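Long-range contacts in uncharacterized protein (Bacteroides eggerthii DSM 20697, PDB 4ECO), which is of unknown function but, as a leucine-rich repeat protein, probably binds other proteins through the surface of its curved solenoid: residues E336-Q341 and N359-Q364; D408-E413 and S437-N442; D593-P598 and F619-Q624; R496-T501 and S521-S526. All blocks are in the same frame, centred on the assembly; numbering follows the deposited sequence.

Contact 1 (E336-Q341 and N359-Q364)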
loop_
_atom_site.group_PDB
_atom_site.type_symbol
_atom_site.label_atom_id
_atom_site.label_comp_id
_atom_site.label_asym_id
_atom_site.label_seq_id
_atom_site.Cartn_x
_atom_site.Cartn_y
_atom_site.Cartn_z
ATOM N N GLU A 336 5.466 0.137 -7.152
ATOM C CA GLU A 336 5.653 0.094 -5.704
ATOM C C GLU A 336 7.084 -0.403 -5.456
ATOM O O GLU A 336 7.523 -1.378 -6.089
ATOM C CB GLU A 336 4.553 -0.713 -4.941
ATOM C CG GLU A 336 4.635 -2.244 -4.908
ATOM C CD GLU A 336 5.648 -2.880 -3.969
ATOM O OE1 GLU A 336 6.133 -2.189 -3.045
ATOM O OE2 GLU A 336 5.952 -4.079 -4.153
ATOM N N CYS A 337 7.829 0.325 -4.587
ATOM C CA CYS A 337 9.215 0.023 -4.204
ATOM C C CYS A 337 9.357 0.038 -2.678
ATOM O O CYS A 337 10.417 0.417 -2.168
ATOM C CB CYS A 337 10.202 0.990 -4.851
ATOM S SG CYS A 337 9.961 1.235 -6.618
ATOM N N LEU A 338 8.304 -0.371 -1.953
ATOM C CA LEU A 338 8.335 -0.458 -0.498
ATOM C C LEU A 338 9.534 -1.247 -0.009
ATOM O O LEU A 338 9.861 -2.281 -0.587
ATOM C CB LEU A 338 7.065 -1.133 0.017
ATOM C CG LEU A 338 5.797 -0.304 0.059
ATOM C CD1 LEU A 338 4.586 -1.210 0.056
ATOM C CD2 LEU A 338 5.750 0.536 1.305
ATOM N N TYR A 339 10.209 -0.753 1.021
ATOM C CA TYR A 339 11.330 -1.401 1.686
ATOM C C TYR A 339 12.419 -1.823 0.709
ATOM O O TYR A 339 12.685 -3.014 0.503
ATOM C CB TYR A 339 10.861 -2.615 2.515
ATOM C CG TYR A 339 9.738 -2.301 3.471
ATOM C CD1 TYR A 339 9.995 -1.759 4.723
ATOM C CD2 TYR A 339 8.417 -2.551 3.128
ATOM C CE1 TYR A 339 8.960 -1.484 5.619
ATOM C CE2 TYR A 339 7.374 -2.277 4.014
ATOM C CZ TYR A 339 7.651 -1.750 5.263
ATOM O OH TYR A 339 6.622 -1.495 6.140
ATOM N N ASN A 340 13.050 -0.825 0.112
ATOM C CA ASN A 340 14.210 -0.984 -0.752
ATOM C C ASN A 340 15.325 -0.165 -0.099
ATOM O O ASN A 340 15.213 0.148 1.087
ATOM C CB ASN A 340 13.899 -0.574 -2.209
ATOM C CG ASN A 340 13.410 -1.698 -3.095
ATOM O OD1 ASN A 340 14.206 -2.394 -3.738
ATOM N ND2 ASN A 340 12.092 -1.852 -3.212
ATOM N N GLN A 341 16.365 0.206 -0.841
ATOM C CA GLN A 341 17.453 1.012 -0.306
ATOM C C GLN A 341 17.649 2.246 -1.166
ATOM O O GLN A 341 18.784 2.724 -1.309
ATOM C CB GLN A 341 18.734 0.181 -0.282
ATOM C CG GLN A 341 18.850 -0.861 0.806
ATOM C CD GLN A 341 20.256 -1.410 0.724
ATOM O OE1 GLN A 341 20.534 -2.330 -0.053
ATOM N NE2 GLN A 341 21.205 -0.767 1.424
ATOM N N ASN A 359 3.895 4.096 -4.759
ATOM C CA ASN A 359 4.249 3.879 -3.367
ATOM C C ASN A 359 5.761 3.650 -3.278
ATOM O O ASN A 359 6.247 2.604 -3.698
ATOM C CB ASN A 359 3.447 2.714 -2.777
ATOM C CG ASN A 359 3.403 2.716 -1.265
ATOM O OD1 ASN A 359 4.441 2.845 -0.578
ATOM N ND2 ASN A 359 2.184 2.586 -0.714
ATOM N N LEU A 360 6.499 4.675 -2.787
ATOM C CA LEU A 360 7.964 4.683 -2.643
ATOM C C LEU A 360 8.363 4.692 -1.156
ATOM O O LEU A 360 9.511 5.005 -0.818
ATOM C CB LEU A 360 8.538 5.916 -3.366
ATOM C CG LEU A 360 8.251 6.039 -4.878
ATOM C CD1 LEU A 360 8.711 7.371 -5.421
ATOM C CD2 LEU A 360 8.896 4.914 -5.668
ATOM N N ALA A 361 7.417 4.311 -0.267
ATOM C CA ALA A 361 7.649 4.372 1.159
ATOM C C ALA A 361 8.757 3.424 1.603
ATOM O O ALA A 361 9.030 2.419 0.946
ATOM C CB ALA A 361 6.372 4.085 1.921
ATOM N N TYR A 362 9.423 3.804 2.708
ATOM C CA TYR A 362 10.452 3.061 3.397
ATOM C C TYR A 362 11.697 2.888 2.522
ATOM O O TYR A 362 12.105 1.774 2.153
ATOM C CB TYR A 362 9.920 1.721 3.900
ATOM C CG TYR A 362 8.870 1.871 4.976
ATOM C CD1 TYR A 362 9.229 1.997 6.312
ATOM C CD2 TYR A 362 7.512 1.883 4.661
ATOM C CE1 TYR A 362 8.265 2.136 7.313
ATOM C CE2 TYR A 362 6.537 2.054 5.653
ATOM C CZ TYR A 362 6.919 2.153 6.981
ATOM O OH TYR A 362 5.981 2.258 7.985
ATOM N N ASN A 363 12.330 4.024 2.254
ATOM C CA ASN A 363 13.571 4.141 1.492
ATOM C C ASN A 363 14.386 5.304 2.089
ATOM O O ASN A 363 14.150 5.710 3.230
ATOM C CB ASN A 363 13.284 4.328 -0.008
ATOM C CG ASN A 363 12.840 3.080 -0.705
ATOM O OD1 ASN A 363 13.638 2.216 -1.004
ATOM N ND2 ASN A 363 11.586 3.000 -1.066
ATOM N N GLN A 364 15.339 5.825 1.330
ATOM C CA GLN A 364 16.189 6.920 1.785
ATOM C C GLN A 364 16.322 7.948 0.644
ATOM O O GLN A 364 17.383 8.533 0.420
ATOM C CB GLN A 364 17.550 6.358 2.263
ATOM C CG GLN A 364 17.481 5.585 3.596
ATOM C CD GLN A 364 17.259 6.422 4.867
ATOM O OE1 GLN A 364 18.193 6.969 5.433
ATOM N NE2 GLN A 364 16.014 6.532 5.344
#

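Contact 2 (D408-E413 and S437-N442)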
loop_
_atom_site.group_PDB
_atom_site.type_symbol
_atom_site.label_atom_id
_atom_site.label_comp_id
_atom_site.label_asym_id
_atom_site.label_seq_id
_atom_site.Cartn_x
_atom_site.Cartn_y
_atom_site.Cartn_z
ATOM N N ASP A 408 0.767 10.788 1.244
ATOM C CA ASP A 408 1.539 10.590 2.463
ATOM C C ASP A 408 2.964 11.035 2.266
ATOM O O ASP A 408 3.701 10.445 1.458
ATOM C CB ASP A 408 1.482 9.121 2.901
ATOM C CG ASP A 408 1.831 8.851 4.361
ATOM O OD1 ASP A 408 2.521 9.694 4.984
ATOM O OD2 ASP A 408 1.452 7.778 4.868
ATOM N N PHE A 409 3.344 12.108 2.990
ATOM C CA PHE A 409 4.717 12.633 3.017
ATOM C C PHE A 409 5.314 12.506 4.435
ATOM O O PHE A 409 6.373 13.086 4.709
ATOM C CB PHE A 409 4.786 14.089 2.545
ATOM C CG PHE A 409 4.467 14.329 1.100
ATOM C CD1 PHE A 409 5.395 14.040 0.109
ATOM C CD2 PHE A 409 3.272 14.933 0.730
ATOM C CE1 PHE A 409 5.107 14.285 -1.234
ATOM C CE2 PHE A 409 2.982 15.178 -0.614
ATOM C CZ PHE A 409 3.898 14.844 -1.590
ATOM N N SER A 410 4.647 11.723 5.329
ATOM C CA SER A 410 5.092 11.553 6.722
ATOM C C SER A 410 6.478 10.860 6.815
ATOM O O SER A 410 6.880 10.113 5.916
ATOM C CB SER A 410 4.059 10.803 7.565
ATOM O OG SER A 410 3.982 9.409 7.329
ATOM N N TYR A 411 7.211 11.162 7.900
ATOM C CA TYR A 411 8.524 10.623 8.189
ATOM C C TYR A 411 9.489 10.945 7.087
ATOM O O TYR A 411 9.986 10.062 6.397
ATOM C CB TYR A 411 8.463 9.133 8.420
ATOM C CG TYR A 411 7.986 8.751 9.792
ATOM C CD1 TYR A 411 8.877 8.679 10.863
ATOM C CD2 TYR A 411 6.656 8.385 10.015
ATOM C CE1 TYR A 411 8.450 8.279 12.129
ATOM C CE2 TYR A 411 6.226 7.945 11.268
ATOM C CZ TYR A 411 7.127 7.901 12.323
ATOM O OH TYR A 411 6.738 7.458 13.557
ATOM N N ASN A 412 9.729 12.233 6.910
ATOM C CA ASN A 412 10.679 12.782 5.952
ATOM C C ASN A 412 11.462 13.872 6.670
ATOM O O ASN A 412 11.477 13.901 7.908
ATOM C CB ASN A 412 9.979 13.274 4.669
ATOM C CG ASN A 412 9.815 12.200 3.613
ATOM O OD1 ASN A 412 10.792 11.666 3.087
ATOM N ND2 ASN A 412 8.577 11.861 3.276
ATOM N N GLU A 413 12.153 14.726 5.908
ATOM C CA GLU A 413 12.969 15.807 6.446
ATOM C C GLU A 413 12.534 17.133 5.821
ATOM O O GLU A 413 13.368 18.009 5.568
ATOM C CB GLU A 413 14.449 15.507 6.198
ATOM C CG GLU A 413 14.999 14.594 7.265
ATOM C CD GLU A 413 16.085 13.637 6.829
ATOM O OE1 GLU A 413 17.127 14.098 6.310
ATOM O OE2 GLU A 413 15.907 12.419 7.064
ATOM N N SER A 437 -6.534 15.102 1.295
ATOM C CA SER A 437 -5.801 14.973 2.556
ATOM C C SER A 437 -4.280 14.933 2.361
ATOM O O SER A 437 -3.783 14.220 1.493
ATOM C CB SER A 437 -6.248 13.715 3.304
ATOM O OG SER A 437 -5.697 13.614 4.608
ATOM N N ILE A 438 -3.540 15.674 3.194
ATOM C CA ILE A 438 -2.082 15.669 3.104
ATOM C C ILE A 438 -1.533 15.274 4.482
ATOM O O ILE A 438 -1.942 15.805 5.516
ATOM C CB ILE A 438 -1.450 16.995 2.527
ATOM C CG1 ILE A 438 0.062 16.836 2.290
ATOM C CG2 ILE A 438 -1.785 18.235 3.335
ATOM C CD1 ILE A 438 0.647 17.754 1.309
ATOM N N ASN A 439 -0.658 14.280 4.480
ATOM C CA ASN A 439 -0.039 13.799 5.704
ATOM C C ASN A 439 1.390 14.271 5.706
ATOM O O ASN A 439 2.224 13.722 4.986
ATOM C CB ASN A 439 -0.147 12.274 5.829
ATOM C CG ASN A 439 0.336 11.738 7.162
ATOM O OD1 ASN A 439 1.036 12.399 7.943
ATOM N ND2 ASN A 439 -0.024 10.504 7.447
ATOM N N LEU A 440 1.654 15.317 6.476
ATOM C CA LEU A 440 2.986 15.899 6.625
ATOM C C LEU A 440 3.518 15.676 8.059
ATOM O O LEU A 440 4.435 16.388 8.487
ATOM C CB LEU A 440 2.957 17.390 6.274
ATOM C CG LEU A 440 2.866 17.721 4.795
ATOM C CD1 LEU A 440 2.439 19.149 4.606
ATOM C CD2 LEU A 440 4.178 17.450 4.106
ATOM N N SER A 441 2.951 14.682 8.795
ATOM C CA SER A 441 3.376 14.372 10.171
ATOM C C SER A 441 4.823 13.829 10.189
ATOM O O SER A 441 5.315 13.361 9.166
ATOM C CB SER A 441 2.414 13.392 10.857
ATOM O OG SER A 441 2.271 12.165 10.161
ATOM N N ASN A 442 5.507 13.927 11.332
ATOM C CA ASN A 442 6.903 13.502 11.542
ATOM C C ASN A 442 7.848 14.050 10.452
ATOM O O ASN A 442 8.428 13.299 9.669
ATOM C CB ASN A 442 7.038 11.983 11.653
ATOM C CG ASN A 442 6.749 11.492 13.032
ATOM O OD1 ASN A 442 7.536 11.726 13.959
ATOM N ND2 ASN A 442 5.591 10.834 13.200
#

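Contact 3 (D593-P598 and F619-Q624)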
loop_
_atom_site.group_PDB
_atom_site.type_symbol
_atom_site.label_atom_id
_atom_site.label_comp_id
_atom_site.label_asym_id
_atom_site.label_seq_id
_atom_site.Cartn_x
_atom_site.Cartn_y
_atom_site.Cartn_z
ATOM N N ASP A 593 -12.593 15.044 28.683
ATOM C CA ASP A 593 -11.381 14.617 29.364
ATOM C C ASP A 593 -10.823 15.785 30.134
ATOM O O ASP A 593 -10.353 16.752 29.527
ATOM C CB ASP A 593 -10.331 14.045 28.387
ATOM C CG ASP A 593 -8.927 13.967 28.977
ATOM O OD1 ASP A 593 -8.782 13.461 30.115
ATOM O OD2 ASP A 593 -7.991 14.467 28.334
ATOM N N ILE A 594 -10.901 15.703 31.468
ATOM C CA ILE A 594 -10.353 16.714 32.369
ATOM C C ILE A 594 -9.339 16.056 33.305
ATOM O O ILE A 594 -8.874 16.699 34.248
ATOM C CB ILE A 594 -11.466 17.458 33.172
ATOM C CG1 ILE A 594 -12.358 16.469 33.987
ATOM C CG2 ILE A 594 -12.278 18.405 32.267
ATOM C CD1 ILE A 594 -13.187 17.075 35.091
ATOM N N LYS A 595 -9.019 14.772 33.060
ATOM C CA LYS A 595 -8.165 13.949 33.917
ATOM C C LYS A 595 -6.785 14.560 34.048
ATOM O O LYS A 595 -6.280 15.139 33.094
ATOM C CB LYS A 595 -8.081 12.504 33.401
ATOM C CG LYS A 595 -7.617 11.510 34.450
ATOM C CD LYS A 595 -7.774 10.064 33.977
ATOM C CE LYS A 595 -7.204 9.038 34.937
ATOM N NZ LYS A 595 -7.953 8.982 36.221
ATOM N N ASP A 596 -6.209 14.476 35.263
ATOM C CA ASP A 596 -4.890 14.997 35.617
ATOM C C ASP A 596 -4.859 16.529 35.425
ATOM O O ASP A 596 -4.169 17.064 34.564
ATOM C CB ASP A 596 -3.767 14.283 34.831
ATOM C CG ASP A 596 -2.350 14.675 35.212
ATOM O OD1 ASP A 596 -2.148 15.156 36.349
ATOM O OD2 ASP A 596 -1.443 14.495 34.376
ATOM N N ASN A 597 -5.656 17.214 36.239
ATOM C CA ASN A 597 -5.762 18.674 36.369
ATOM C C ASN A 597 -5.987 18.875 37.847
ATOM O O ASN A 597 -7.120 19.064 38.285
ATOM C CB ASN A 597 -6.877 19.247 35.467
ATOM C CG ASN A 597 -6.473 19.509 34.042
ATOM O OD1 ASN A 597 -5.712 20.423 33.755
ATOM N ND2 ASN A 597 -7.064 18.789 33.105
ATOM N N PRO A 598 -4.948 18.613 38.663
ATOM C CA PRO A 598 -5.139 18.595 40.124
ATOM C C PRO A 598 -5.679 19.884 40.757
ATOM O O PRO A 598 -6.160 19.812 41.884
ATOM C CB PRO A 598 -3.726 18.321 40.654
ATOM C CG PRO A 598 -2.810 18.686 39.526
ATOM C CD PRO A 598 -3.557 18.254 38.321
ATOM N N PHE A 619 -13.474 11.528 31.729
ATOM C CA PHE A 619 -12.141 11.131 32.178
ATOM C C PHE A 619 -11.756 12.090 33.285
ATOM O O PHE A 619 -11.696 13.301 33.060
ATOM C CB PHE A 619 -11.150 11.137 31.009
ATOM C CG PHE A 619 -11.620 10.316 29.830
ATOM C CD1 PHE A 619 -11.326 8.959 29.742
ATOM C CD2 PHE A 619 -12.354 10.901 28.799
ATOM C CE1 PHE A 619 -11.757 8.198 28.638
ATOM C CE2 PHE A 619 -12.787 10.139 27.697
ATOM C CZ PHE A 619 -12.473 8.796 27.620
ATOM N N TYR A 620 -11.609 11.576 34.501
ATOM C CA TYR A 620 -11.352 12.401 35.678
ATOM C C TYR A 620 -10.617 11.630 36.791
ATOM O O TYR A 620 -10.437 10.403 36.698
ATOM C CB TYR A 620 -12.716 12.902 36.230
ATOM C CG TYR A 620 -13.495 11.857 37.018
ATOM C CD1 TYR A 620 -14.057 10.748 36.386
ATOM C CD2 TYR A 620 -13.664 11.978 38.399
ATOM C CE1 TYR A 620 -14.752 9.780 37.109
ATOM C CE2 TYR A 620 -14.370 11.019 39.130
ATOM C CZ TYR A 620 -14.910 9.921 38.481
ATOM O OH TYR A 620 -15.636 8.994 39.186
ATOM N N ASP A 621 -10.250 12.357 37.866
ATOM C CA ASP A 621 -9.643 11.819 39.089
ATOM C C ASP A 621 -10.577 12.099 40.237
ATOM O O ASP A 621 -11.046 13.233 40.349
ATOM C CB ASP A 621 -8.253 12.434 39.373
ATOM C CG ASP A 621 -7.289 12.479 38.215
ATOM O OD1 ASP A 621 -7.022 11.408 37.629
ATOM O OD2 ASP A 621 -6.736 13.583 37.948
ATOM N N LYS A 622 -10.829 11.105 41.119
ATOM C CA LYS A 622 -11.740 11.281 42.273
ATOM C C LYS A 622 -11.180 12.315 43.257
ATOM O O LYS A 622 -11.933 12.858 44.059
ATOM C CB LYS A 622 -12.011 9.944 42.971
ATOM C CG LYS A 622 -12.765 8.963 42.071
ATOM C CD LYS A 622 -13.007 7.613 42.706
ATOM C CE LYS A 622 -13.702 6.677 41.735
ATOM N NZ LYS A 622 -13.836 5.292 42.270
ATOM N N THR A 623 -9.886 12.662 43.122
ATOM C CA THR A 623 -9.188 13.665 43.939
ATOM C C THR A 623 -9.435 15.098 43.428
ATOM O O THR A 623 -9.040 16.049 44.102
ATOM C CB THR A 623 -7.668 13.378 43.968
ATOM O OG1 THR A 623 -7.212 13.038 42.653
ATOM C CG2 THR A 623 -7.307 12.283 44.934
ATOM N N GLN A 624 -10.043 15.255 42.233
ATOM C CA GLN A 624 -10.289 16.578 41.651
ATOM C C GLN A 624 -11.481 17.236 42.325
ATOM O O GLN A 624 -12.373 16.531 42.810
ATOM C CB GLN A 624 -10.506 16.493 40.126
ATOM C CG GLN A 624 -9.271 16.054 39.350
ATOM C CD GLN A 624 -9.472 16.017 37.857
ATOM O OE1 GLN A 624 -10.117 15.113 37.296
ATOM N NE2 GLN A 624 -8.843 16.951 37.175
#

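Contact 4 (R496-T501 and S521-S526)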
loop_
_atom_site.group_PDB
_atom_site.type_symbol
_atom_site.label_atom_id
_atom_site.label_comp_id
_atom_site.label_asym_id
_atom_site.label_seq_id
_atom_site.Cartn_x
_atom_site.Cartn_y
_atom_site.Cartn_z
ATOM N N ARG A 496 -0.741 18.149 16.662
ATOM C CA ARG A 496 -0.132 17.540 17.843
ATOM C C ARG A 496 1.383 17.516 17.734
ATOM O O ARG A 496 1.936 17.490 16.623
ATOM C CB ARG A 496 -0.619 16.097 18.059
ATOM C CG ARG A 496 -2.074 15.881 18.475
ATOM C CD ARG A 496 -2.405 14.409 18.344
ATOM N NE ARG A 496 -2.180 13.970 16.960
ATOM C CZ ARG A 496 -1.871 12.736 16.581
ATOM N NH1 ARG A 496 -1.769 11.765 17.475
ATOM N NH2 ARG A 496 -1.687 12.460 15.302
ATOM N N PHE A 497 2.055 17.482 18.885
ATOM C CA PHE A 497 3.504 17.351 18.978
ATOM C C PHE A 497 4.221 18.382 18.166
ATOM O O PHE A 497 4.942 18.055 17.217
ATOM C CB PHE A 497 3.983 15.947 18.562
ATOM C CG PHE A 497 3.387 14.889 19.438
ATOM C CD1 PHE A 497 3.915 14.631 20.695
ATOM C CD2 PHE A 497 2.260 14.188 19.033
ATOM C CE1 PHE A 497 3.337 13.680 21.528
ATOM C CE2 PHE A 497 1.676 13.232 19.864
ATOM C CZ PHE A 497 2.215 12.988 21.109
ATOM N N ASN A 498 4.030 19.630 18.563
ATOM C CA ASN A 498 4.726 20.786 18.032
ATOM C C ASN A 498 5.127 21.616 19.244
ATOM O O ASN A 498 5.110 21.098 20.373
ATOM C CB ASN A 498 3.874 21.546 17.001
ATOM C CG ASN A 498 4.017 21.023 15.604
ATOM O OD1 ASN A 498 4.915 21.408 14.877
ATOM N ND2 ASN A 498 3.128 20.152 15.187
ATOM N N LYS A 499 5.508 22.873 19.039
ATOM C CA LYS A 499 5.902 23.716 20.144
ATOM C C LYS A 499 5.121 25.020 20.028
ATOM O O LYS A 499 5.658 26.095 20.304
ATOM C CB LYS A 499 7.432 23.899 20.127
ATOM C CG LYS A 499 8.202 22.659 20.587
ATOM C CD LYS A 499 9.662 22.752 20.257
ATOM C CE LYS A 499 10.444 21.578 20.798
ATOM N NZ LYS A 499 11.895 21.666 20.438
ATOM N N LEU A 500 3.825 24.904 19.627
ATOM C CA LEU A 500 2.923 26.022 19.373
ATOM C C LEU A 500 2.530 26.772 20.630
ATOM O O LEU A 500 2.090 26.168 21.600
ATOM C CB LEU A 500 1.643 25.543 18.666
ATOM C CG LEU A 500 1.765 25.074 17.209
ATOM C CD1 LEU A 500 0.522 24.334 16.777
ATOM C CD2 LEU A 500 1.985 26.244 16.268
ATOM N N THR A 501 2.635 28.106 20.579
ATOM C CA THR A 501 2.234 29.043 21.653
ATOM C C THR A 501 1.144 29.974 21.175
ATOM O O THR A 501 0.426 30.555 22.008
ATOM C CB THR A 501 3.410 29.878 22.165
ATOM O OG1 THR A 501 4.090 30.436 21.044
ATOM C CG2 THR A 501 4.383 29.074 23.032
ATOM N N SER A 521 -3.063 18.976 20.943
ATOM C CA SER A 521 -2.483 18.267 22.066
ATOM C C SER A 521 -0.977 18.167 21.899
ATOM O O SER A 521 -0.485 17.984 20.766
ATOM C CB SER A 521 -3.093 16.884 22.216
ATOM O OG SER A 521 -4.438 16.971 22.643
ATOM N N TYR A 522 -0.245 18.329 23.038
ATOM C CA TYR A 522 1.222 18.273 23.103
ATOM C C TYR A 522 1.827 19.458 22.380
ATOM O O TYR A 522 2.500 19.318 21.358
ATOM C CB TYR A 522 1.764 16.954 22.539
ATOM C CG TYR A 522 1.313 15.775 23.357
ATOM C CD1 TYR A 522 2.023 15.378 24.480
ATOM C CD2 TYR A 522 0.158 15.063 23.023
ATOM C CE1 TYR A 522 1.627 14.277 25.233
ATOM C CE2 TYR A 522 -0.256 13.965 23.779
ATOM C CZ TYR A 522 0.474 13.593 24.904
ATOM O OH TYR A 522 0.134 12.522 25.699
ATOM N N ASN A 523 1.579 20.631 22.942
ATOM C CA ASN A 523 2.065 21.891 22.432
ATOM C C ASN A 523 2.448 22.792 23.620
ATOM O O ASN A 523 2.651 22.289 24.723
ATOM C CB ASN A 523 1.043 22.525 21.485
ATOM C CG ASN A 523 1.264 22.083 20.057
ATOM O OD1 ASN A 523 2.243 22.466 19.420
ATOM N ND2 ASN A 523 0.373 21.259 19.528
ATOM N N SER A 524 2.618 24.097 23.401
ATOM C CA SER A 524 3.136 24.946 24.466
ATOM C C SER A 524 2.257 26.153 24.771
ATOM O O SER A 524 2.764 27.147 25.278
ATOM C CB SER A 524 4.534 25.417 24.084
ATOM O OG SER A 524 5.343 24.289 23.792
ATOM N N PHE A 525 0.955 26.049 24.536
ATOM C CA PHE A 525 0.023 27.130 24.839
ATOM C C PHE A 525 -0.062 27.391 26.321
ATOM O O PHE A 525 -0.242 26.446 27.097
ATOM C CB PHE A 525 -1.400 26.807 24.311
ATOM C CG PHE A 525 -1.503 26.820 22.808
ATOM C CD1 PHE A 525 -1.660 28.024 22.113
ATOM C CD2 PHE A 525 -1.404 25.639 22.079
ATOM C CE1 PHE A 525 -1.723 28.041 20.711
ATOM C CE2 PHE A 525 -1.453 25.657 20.683
ATOM C CZ PHE A 525 -1.618 26.852 20.007
ATOM N N SER A 526 0.050 28.672 26.702
ATOM C CA SER A 526 -0.147 29.153 28.078
ATOM C C SER A 526 -1.430 30.002 28.113
ATOM O O SER A 526 -2.124 30.047 29.145
ATOM C CB SER A 526 1.062 29.924 28.573
ATOM O OG SER A 526 1.481 30.807 27.550
#

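Contact 1 (E336-Q341 and N359-Q364)
Glu336 and Asn359 form a parallel beta bridge from which segments 336-341 and 359-364 run on in almost the same direction, Cys337 N reaching Asn359 O over 2.9 Å in a nearly straight bond (166° at the hydrogen). Past the bridge the backbones are joined more loosely, Tyr339 N making a weak bond to Ala361 O and Asn340 N another to Tyr362 O.

The Tyr339 and Tyr362 side chains run alongside each other in an offset stack with centroids 4.4 Å apart and planes at 18°. Tyr339 CE1 stands over the face of the second ring, 3.4 Å from Tyr362 CG, while Tyr362 CB lies over the face of the first in a CH-pi contact. Flat rings suit this position because successive repeats bring them near enough to stack with an offset; Tyr314 and His386 continue the row.

The leucine-rich repeat signature LxxLxLxxNxL puts Asn340 and Asn363 at its asparagine position. Asn363 ND2 spends both hydrogens in its amide plane, on Cys337 O at 3.0 Å and on Leu360 O at 2.9 Å, which fixes the rotation of the amide; Asn363 OD1 takes the N-H of Leu342. Asn340 ND2 reaches Cys337 O from the opposite face, giving this buried carbonyl two donors.

Leu338 sends its CD2 branch to Ala361 CB, 3.7 Å away, and to the edge of the Tyr362 ring. At the consensus apolar positions, Cys337 SG meets Leu360 CD2 at 3.9 Å. With CG wedged between its backbone N and carbonyl carbon (chi1 80°) and a further bend at chi2, Glu336 curls back and OE1 accepts from Leu338 N, while OE2 takes the N-H of Gly313.

Contact 2 (D408-E413 and S437-N442)
Asn439 runs alongside Asp408 from a parallel beta bridge, amide and carboxylate planes 10° apart. Its CB sits 3.8 Å from Asp408 OD1. With CG opposite the backbone N (chi1 -173°), the amide reaches forward: CG lies 3.7 Å from Asp408 OD1, and Asn439 OD1 comes 3.4 Å from Ser410 CB. The same OD1 accepts from Ser441 N at 3.1 Å, which makes an Asx turn. At the other tip ND2 lies 3.6 Å from Asp408 OD1 and donates to Asp157 OD2. Asp408 makes the same Asx turn with Ser410, so aspartate or asparagine, whose side-chain oxygen reaches the N-H two residues on, suits both repeats. A leucine in place of Asn439 would probably leave Ser441 N without its acceptor and Asp157 without this donor.

Asn442 occupies the place that Tyr411 holds one repeat earlier. Its CB stands 3.7 Å above the centre of the Tyr411 ring, the amide stacking over the same face. Phe409 N, Tyr411 N and Asn412 N donate to Asn439 O, Ser441 O and Asn442 O, joining successive leucine-rich repeats.

Strands 381-383 and 461-463 flank strands 404-408 and 435-439; inside the solenoid Phe409 meets Ile438 and Leu440, which also pack on Leu452 of helix 451-454.

Contact 3 (D593-P598 and F619-Q624)
Ile594 N donates to Phe619 O at 3.0 Å, the backbone bond that continues the parallel bridge between Asp593 and Phe619. The other hydrogen bonds mostly use side chains. Gln624, extended beyond CG, places NE2 2.9 Å from Ile594 O and 2.9 Å from Asn597 O, both within its amide plane, so that the amide is held against rotation; its OE1 takes the N-H of Asp621 across the type I turn 621-624. Asn597 ND2 meets Ile594 O from the opposite face of the carbonyl, which has two donors.

Asn597 is the asparagine of its leucine-rich repeat; in the turn after strand 617-619 Gln624 reaches back to Ile594 O, a role comparable to that of the asparagine between regular repeats, though its second bond also goes to the preceding repeat.

Charge enters through Lys595, which stretches out and bends at its end, bringing NZ 3.0 Å from Asp621 OD1 in a salt bridge and 2.9 Å from Tyr620 O. The other oxygen, Asp621 OD2, accepts from Asp596 N at 2.9 Å, while the Asp596 carboxylate turns to Arg553.

Apolar contact is slight: Ile594 CG1 lies 4.2 Å from Tyr620 CB. Phe619 crosses Asp593 at about a right angle, its CD2 3.8 Å from Asp593 CB.

Contact 4 (R496-T501 and S521-S526)
Phe497 and Tyr522 sit in the turns that leave the strands of two successive leucine-rich repeats, just before the consensus asparagine. Their rings form an offset stack, centroids 4.4 Å apart and planes at 12°, with Phe497 CE1 3.4 Å from Tyr522 CG and Tyr522 CB over the Phe497 face. Phe497 N donates to Ser521 O and Asn498 N to Tyr522 O, each at 3.2 Å.

In the signature LxxNxL, Asn498 and Asn523 are the asparagines, and Leu500 and Phe525 the apolar residues that follow. Asn523 OD1 accepts from Leu500 N over 2.9 Å, while its ND2 binds Leu495 O and Leu520 O, tying the two turns together. Leu500 O takes the N-H of Ser524 at 2.8 Å.

Phe525 has its CG beside the backbone N (chi1 -69°), which turns the ring toward the preceding repeat: Leu500 O and Thr501 CA lie over one face, and CE2 comes 3.7 Å from Leu500 CB. A flat, buried phenylalanine suits this apolar place against the backbone of Leu500 and Thr501; an alanine here would probably leave a gap beside them and Leu500 CB without its ring partner. Nearby, Thr501 CG2 rests 3.8 Å from Ser524 CB.

In the fold
The four contacts follow one another along the solenoid, each joining the turns that leave two adjacent strands. In spatial order they run contact 1, contact 2, contact 4, contact 3, with centres about 15, 18 and 21 Å apart in succession; no two touch, the nearest atoms of neighbours lying 6 to 7 Å apart. His386 links the first two, stacking on Tyr362 of contact 1 and on Tyr411 of contact 2. From contact 1, about 11 Å from the chain centre, to contact 3, about 41 Å from it, the centres span about 44 Å. No active site is known; the sodium ion is held by Glu117 and Ser192, earlier in the chain than any of these turns.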